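Long-range contacts in botulinum neurotoxin type G (Clostridium botulinum, PDB 3MPP), which forms the receptor-binding part of a neurotoxin that attaches to the host cell surface and delivers its protease light chain into the cytosol: residues R321-V326 and F346-Q351; T333-A338 and N395-S400. The protein carries 4 engineered substitutions. One frame throughout, in Å; residues are numbered along the deposited sequence. Where two conformers were deposited one is given.

Interaction 1: residues R321-V326 and F346-Q351; sequences RVYVLV and FYDVLQ
F346, D348 and Y347 bury the most surface here, packing against R321-V326 along a short antiparallel ladder of the beta-trefoil subdomain. V324 and Y347 form its hydrogen-bonded pair: V324 N reaches Y347 O at 2.8 Å and 171°, and Y347 N returns a more bent bond to V324 O. Next to it, L325 and F346 make a non-hydrogen-bonded pair. The F346 ring presents its edge to L325, with CE1 3.5 Å from L325 CD1, while its CB lies 3.8 Å from CD1 of Y323, whose side chain crosses that of F346 at about a right angle.

D348 follows the last bridge. Its CG sits between the backbone N and carbonyl carbon (chi1 60°), which lays the carboxylate alongside the Y323 ring, planes only 7° apart. From there OD2 forms a salt bridge with R321 NH1, 2.8 Å away and nearly along the C-O axis, and accepts a hydrogen from water 2, which also bonds Y323 OH. Water 1 donates to both V322 O and D348 O where the backbones separate. R321 NE also bonds to N311 OD1, a second polar hold on the guanidinium. At the other end, V326 CG1 presses tightly on Y347 CB, 3.3 Å away.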
loop_
_atom_site.group_PDB
_atom_site.type_symbol
_atom_site.label_atom_id
_atom_site.label_comp_id
_atom_site.label_asym_id
_atom_site.label_seq_id
_atom_site.Cartn_x
_atom_site.Cartn_y
_atom_site.Cartn_z
ATOM N N ARG A 321 11.211 -13.816 -21.104
ATOM C CA ARG A 321 10.160 -12.832 -21.266
ATOM C C ARG A 321 8.866 -13.582 -21.399
ATOM O O ARG A 321 8.861 -14.754 -21.793
ATOM C CB ARG A 321 10.412 -11.997 -22.525
ATOM C CG ARG A 321 9.264 -11.055 -22.889
ATOM C CD ARG A 321 9.687 -10.084 -23.979
ATOM N NE ARG A 321 10.721 -9.183 -23.486
ATOM C CZ ARG A 321 11.363 -8.301 -24.243
ATOM N NH1 ARG A 321 11.082 -8.202 -25.542
ATOM N NH2 ARG A 321 12.282 -7.518 -23.697
ATOM N N VAL A 322 7.768 -12.914 -21.060
ATOM C CA VAL A 322 6.453 -13.511 -21.169
ATOM C C VAL A 322 5.934 -13.361 -22.594
ATOM O O VAL A 322 5.923 -12.258 -23.132
ATOM C CB VAL A 322 5.457 -12.853 -20.187
ATOM C CG1 VAL A 322 4.077 -13.460 -20.357
ATOM C CG2 VAL A 322 5.948 -13.002 -18.714
ATOM N N TYR A 323 5.510 -14.472 -23.197
ATOM C CA TYR A 323 4.921 -14.441 -24.541
ATOM C C TYR A 323 3.498 -14.986 -24.586
ATOM O O TYR A 323 3.150 -15.940 -23.886
ATOM C CB TYR A 323 5.788 -15.187 -25.568
ATOM C CG TYR A 323 7.103 -14.504 -25.879
ATOM C CD1 TYR A 323 7.215 -13.611 -26.934
ATOM C CD2 TYR A 323 8.229 -14.748 -25.101
ATOM C CE1 TYR A 323 8.424 -12.990 -27.224
ATOM C CE2 TYR A 323 9.433 -14.128 -25.369
ATOM C CZ TYR A 323 9.527 -13.252 -26.431
ATOM O OH TYR A 323 10.726 -12.635 -26.670
ATOM N N VAL A 324 2.689 -14.379 -25.440
ATOM C CA VAL A 324 1.345 -14.846 -25.688
ATOM C C VAL A 324 1.284 -15.631 -27.004
ATOM O O VAL A 324 1.782 -15.169 -28.030
ATOM C CB VAL A 324 0.380 -13.657 -25.745
ATOM C CG1 VAL A 324 -0.997 -14.102 -26.261
ATOM C CG2 VAL A 324 0.264 -13.032 -24.364
ATOM N N LEU A 325 0.673 -16.811 -26.975
ATOM C CA LEU A 325 0.492 -17.569 -28.208
ATOM C C LEU A 325 -0.602 -16.904 -29.039
ATOM O O LEU A 325 -1.770 -16.964 -28.685
ATOM C CB LEU A 325 0.142 -19.024 -27.891
ATOM C CG LEU A 325 1.362 -19.936 -27.731
ATOM C CD1 LEU A 325 2.146 -19.571 -26.486
ATOM C CD2 LEU A 325 0.956 -21.408 -27.705
ATOM N N VAL A 326 -0.229 -16.265 -30.139
ATOM C CA VAL A 326 -1.189 -15.457 -30.896
ATOM C C VAL A 326 -2.161 -16.235 -31.774
ATOM O O VAL A 326 -3.248 -15.748 -32.066
ATOM C CB VAL A 326 -0.494 -14.390 -31.765
ATOM C CG1 VAL A 326 0.017 -13.267 -30.892
ATOM C CG2 VAL A 326 0.624 -15.006 -32.573
ATOM N N PHE A 346 4.345 -15.966 -31.516
ATOM C CA PHE A 346 4.262 -15.479 -30.144
ATOM C C PHE A 346 4.293 -13.956 -30.164
ATOM O O PHE A 346 4.791 -13.356 -31.117
ATOM C CB PHE A 346 5.423 -16.012 -29.308
ATOM C CG PHE A 346 5.583 -17.511 -29.364
ATOM C CD1 PHE A 346 4.645 -18.348 -28.773
ATOM C CD2 PHE A 346 6.679 -18.080 -29.986
ATOM C CE1 PHE A 346 4.798 -19.735 -28.822
ATOM C CE2 PHE A 346 6.839 -19.460 -30.035
ATOM C CZ PHE A 346 5.895 -20.284 -29.446
ATOM N N TYR A 347 3.775 -13.334 -29.109
ATOM C CA TYR A 347 3.730 -11.884 -29.039
ATOM C C TYR A 347 3.985 -11.422 -27.608
ATOM O O TYR A 347 3.429 -11.990 -26.656
ATOM C CB TYR A 347 2.358 -11.412 -29.512
ATOM C CG TYR A 347 2.234 -9.917 -29.747
ATOM C CD1 TYR A 347 3.168 -9.238 -30.515
ATOM C CD2 TYR A 347 1.154 -9.194 -29.231
ATOM C CE1 TYR A 347 3.052 -7.877 -30.759
ATOM C CE2 TYR A 347 1.028 -7.826 -29.476
ATOM C CZ TYR A 347 1.983 -7.179 -30.236
ATOM O OH TYR A 347 1.884 -5.828 -30.482
ATOM N N ASP A 348 4.802 -10.382 -27.446
ATOM C CA ASP A 348 5.230 -9.982 -26.106
ATOM C C ASP A 348 4.765 -8.598 -25.669
ATOM O O ASP A 348 4.989 -8.197 -24.530
ATOM C CB ASP A 348 6.749 -10.088 -25.956
ATOM C CG ASP A 348 7.506 -9.204 -26.959
ATOM O OD1 ASP A 348 6.885 -8.640 -27.880
ATOM O OD2 ASP A 348 8.730 -9.089 -26.823
ATOM N N VAL A 349 4.097 -7.885 -26.558
ATOM C CA VAL A 349 3.628 -6.536 -26.236
ATOM C C VAL A 349 2.322 -6.559 -25.408
ATOM O O VAL A 349 1.255 -6.995 -25.878
ATOM C CB VAL A 349 3.451 -5.701 -27.507
ATOM C CG1 VAL A 349 2.953 -4.309 -27.147
ATOM C CG2 VAL A 349 4.784 -5.644 -28.289
ATOM N N LEU A 350 2.432 -6.104 -24.165
ATOM C CA LEU A 350 1.330 -6.137 -23.218
ATOM C C LEU A 350 0.928 -4.727 -22.804
ATOM O O LEU A 350 1.635 -3.757 -23.076
ATOM C CB LEU A 350 1.752 -6.889 -21.953
ATOM C CG LEU A 350 2.434 -8.233 -22.169
ATOM C CD1 LEU A 350 2.905 -8.819 -20.823
ATOM C CD2 LEU A 350 1.481 -9.166 -22.908
ATOM N N GLN A 351 -0.206 -4.631 -22.116
ATOM C CA GLN A 351 -0.681 -3.358 -21.586
ATOM C C GLN A 351 -1.167 -3.557 -20.159
ATOM O O GLN A 351 -1.961 -4.464 -19.885
ATOM C CB GLN A 351 -1.814 -2.804 -22.447
ATOM C CG GLN A 351 -1.455 -2.609 -23.904
ATOM C CD GLN A 351 -2.681 -2.404 -24.777
ATOM O OE1 GLN A 351 -3.519 -1.551 -24.496
ATOM N NE2 GLN A 351 -2.790 -3.190 -25.845
HETATM O O HOH W 1 6.193 -9.518 -22.338
HETATM O O HOH W 2 10.615 -10.466 -28.648
#

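Interaction 2: residues T333-A338 and N395-S400; sequences TQLFLA and NYFCIS
T333 and I399 exchange two nearly straight backbone hydrogen bonds, the T333 N to I399 O and I399 N to T333 O separations both being 2.9 Å. They define the hydrogen-bonded pair of an antiparallel ladder in the C-terminal beta-trefoil subdomain; Q334 and C398 follow as a non-hydrogen-bonded pair, their side chains diverging.

A third bond, L335 N to F397 O, is longer at 3.1 Å but straight at the hydrogen (170°). F397 O has a second donor in water 3, 2.7 Å away. The same water gives its other hydrogen to L335 O, so it bridges the two carbonyls just past the Q334-C398 pair.

The apolar side is built round L335. CD1 stands over the centre of the F397 ring, 3.5 Å from the centroid and 5° off the normal, a CH-pi contact, while L337 CD2 approaches that ring at its edge. The other branch, CD2, packs on I399 CB at 3.9 Å. Around them, F377 and W420 meet the F397 ring.

Q334 starts away from the partner strand, but the bend at chi2 (138°) brings NE2 over one face of the Y396 ring, toward its rim and 3.5 Å from Y396 CD2, with the amide nearly perpendicular to the ring. Outside the backbone pairing, T333 OG1 bonds to S328 OG and S400 OG to W402 N, the latter joining two residues of the inferred ganglioside-binding motif. The strand pairing thus satisfies the backbone N-H groups of T333, L335 and I399 directly; T333 O and I399 O each take one of these bonds, and F397 O takes two donors, L335 N and the water. L335 O depends on that water for its bond in this contact, implying that a bound water completes the polar pairing where the direct ladder ends.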
loop_
_atom_site.group_PDB
_atom_site.type_symbol
_atom_site.label_atom_id
_atom_site.label_comp_id
_atom_site.label_asym_id
_atom_site.label_seq_id
_atom_site.Cartn_x
_atom_site.Cartn_y
_atom_site.Cartn_z
ATOM N N THR A 333 -5.165 -19.851 -22.785
ATOM C CA THR A 333 -3.917 -20.475 -23.204
ATOM C C THR A 333 -2.835 -20.192 -22.180
ATOM O O THR A 333 -2.804 -19.115 -21.570
ATOM C CB THR A 333 -3.461 -19.982 -24.597
ATOM O OG1 THR A 333 -4.532 -20.133 -25.534
ATOM C CG2 THR A 333 -2.251 -20.761 -25.083
ATOM N N GLN A 334 -1.965 -21.173 -21.982
ATOM C CA GLN A 334 -0.841 -21.026 -21.066
ATOM C C GLN A 334 0.114 -19.993 -21.629
ATOM O O GLN A 334 0.363 -19.971 -22.837
ATOM C CB GLN A 334 -0.144 -22.379 -20.884
ATOM C CG GLN A 334 -0.940 -23.325 -19.993
ATOM C CD GLN A 334 -0.969 -24.752 -20.516
ATOM O OE1 GLN A 334 -1.154 -24.986 -21.702
ATOM N NE2 GLN A 334 -0.797 -25.709 -19.620
ATOM N N LEU A 335 0.622 -19.110 -20.770
ATOM C CA LEU A 335 1.636 -18.146 -21.209
ATOM C C LEU A 335 2.950 -18.878 -21.428
ATOM O O LEU A 335 3.260 -19.829 -20.707
ATOM C CB LEU A 335 1.820 -17.018 -20.170
ATOM C CG LEU A 335 0.606 -16.086 -20.077
ATOM C CD1 LEU A 335 0.748 -15.056 -18.949
ATOM C CD2 LEU A 335 0.407 -15.389 -21.435
ATOM N N PHE A 336 3.710 -18.422 -22.424
ATOM C CA PHE A 336 4.964 -19.044 -22.849
ATOM C C PHE A 336 6.120 -18.240 -22.263
ATOM O O PHE A 336 6.316 -17.086 -22.627
ATOM C CB PHE A 336 5.012 -19.032 -24.386
ATOM C CG PHE A 336 6.293 -19.596 -24.998
ATOM C CD1 PHE A 336 6.827 -20.817 -24.575
ATOM C CD2 PHE A 336 6.923 -18.925 -26.042
ATOM C CE1 PHE A 336 7.993 -21.333 -25.160
ATOM C CE2 PHE A 336 8.090 -19.437 -26.643
ATOM C CZ PHE A 336 8.622 -20.638 -26.205
ATOM N N LEU A 337 6.862 -18.825 -21.322
ATOM C CA LEU A 337 7.947 -18.087 -20.673
ATOM C C LEU A 337 9.213 -18.574 -21.354
ATOM O O LEU A 337 9.575 -19.746 -21.204
ATOM C CB LEU A 337 7.978 -18.352 -19.147
ATOM C CG LEU A 337 6.644 -18.196 -18.408
ATOM C CD1 LEU A 337 6.774 -18.421 -16.879
ATOM C CD2 LEU A 337 6.017 -16.833 -18.712
ATOM N N ALA A 338 9.854 -17.702 -22.137
ATOM C CA ALA A 338 10.926 -18.142 -23.054
ATOM C C ALA A 338 12.054 -17.122 -23.271
ATOM O O ALA A 338 11.879 -15.922 -23.039
ATOM C CB ALA A 338 10.311 -18.520 -24.397
ATOM N N ASN A 395 -2.952 -25.760 -12.316
ATOM C CA ASN A 395 -3.274 -24.353 -12.503
ATOM C C ASN A 395 -2.059 -23.629 -13.071
ATOM O O ASN A 395 -0.966 -23.748 -12.531
ATOM C CB ASN A 395 -3.728 -23.731 -11.171
ATOM C CG ASN A 395 -5.051 -24.301 -10.697
ATOM O OD1 ASN A 395 -5.871 -24.714 -11.518
ATOM N ND2 ASN A 395 -5.266 -24.334 -9.387
ATOM N N TYR A 396 -2.254 -22.894 -14.163
ATOM C CA TYR A 396 -1.145 -22.264 -14.878
ATOM C C TYR A 396 -1.364 -20.771 -15.068
ATOM O O TYR A 396 -2.501 -20.325 -15.236
ATOM C CB TYR A 396 -0.964 -22.897 -16.261
ATOM C CG TYR A 396 -0.414 -24.296 -16.217
ATOM C CD1 TYR A 396 0.956 -24.523 -16.200
ATOM C CD2 TYR A 396 -1.263 -25.394 -16.187
ATOM C CE1 TYR A 396 1.470 -25.806 -16.161
ATOM C CE2 TYR A 396 -0.757 -26.686 -16.155
ATOM C CZ TYR A 396 0.610 -26.881 -16.136
ATOM O OH TYR A 396 1.120 -28.155 -16.095
ATOM N N PHE A 397 -0.262 -20.022 -15.019
ATOM C CA PHE A 397 -0.183 -18.629 -15.464
ATOM C C PHE A 397 -0.647 -18.622 -16.920
ATOM O O PHE A 397 -0.029 -19.259 -17.766
ATOM C CB PHE A 397 1.293 -18.209 -15.361
ATOM C CG PHE A 397 1.562 -16.715 -15.510
ATOM C CD1 PHE A 397 0.634 -15.756 -15.113
ATOM C CD2 PHE A 397 2.805 -16.285 -15.997
ATOM C CE1 PHE A 397 0.926 -14.382 -15.235
ATOM C CE2 PHE A 397 3.105 -14.926 -16.118
ATOM C CZ PHE A 397 2.167 -13.975 -15.727
ATOM N N CYS A 398 -1.749 -17.930 -17.218
ATOM C CA CYS A 398 -2.333 -18.017 -18.548
ATOM C C CYS A 398 -2.882 -16.669 -18.985
ATOM O O CYS A 398 -2.893 -15.714 -18.214
ATOM C CB CYS A 398 -3.480 -19.048 -18.561
ATOM S SG CYS A 398 -4.952 -18.485 -17.668
ATOM N N ILE A 399 -3.326 -16.604 -20.235
ATOM C CA ILE A 399 -4.138 -15.489 -20.711
ATOM C C ILE A 399 -5.494 -16.069 -21.104
ATOM O O ILE A 399 -5.546 -17.157 -21.695
ATOM C CB ILE A 399 -3.454 -14.743 -21.890
ATOM C CG1 ILE A 399 -4.288 -13.526 -22.326
ATOM C CG2 ILE A 399 -3.191 -15.680 -23.063
ATOM C CD1 ILE A 399 -3.524 -12.524 -23.213
ATOM N N SER A 400 -6.588 -15.383 -20.749
ATOM C CA SER A 400 -7.924 -15.909 -21.033
ATOM C C SER A 400 -8.945 -14.837 -21.426
ATOM O O SER A 400 -8.974 -13.753 -20.848
ATOM C CB SER A 400 -8.437 -16.695 -19.823
ATOM O OG SER A 400 -9.716 -17.225 -20.080
HETATM O O HOH W 3 2.496 -20.265 -18.164
#

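In the fold
Both contacts belong to one antiparallel sheet of the C-terminal receptor-binding subdomain, with centres 10 Å apart. Along the chain the strands run 320-325, 332-339, 346-353 and 394-400, so the segments of interactions 1 and 2 alternate. Strand 320-325 pairs with both 332-339 and 346-353, and 332-339 pairs in turn with 394-400, giving a continuous route from one contact to the other. Probable backbone hydrogen bonds Y323 N to F336 O (2.8 Å) and R321 N to A338 O (2.9 Å) join them directly, and F336 stacks on F346. The sheet thereby connects interaction 1, away from the annotated sites, to the strand whose end enters the inferred ganglioside-binding motif.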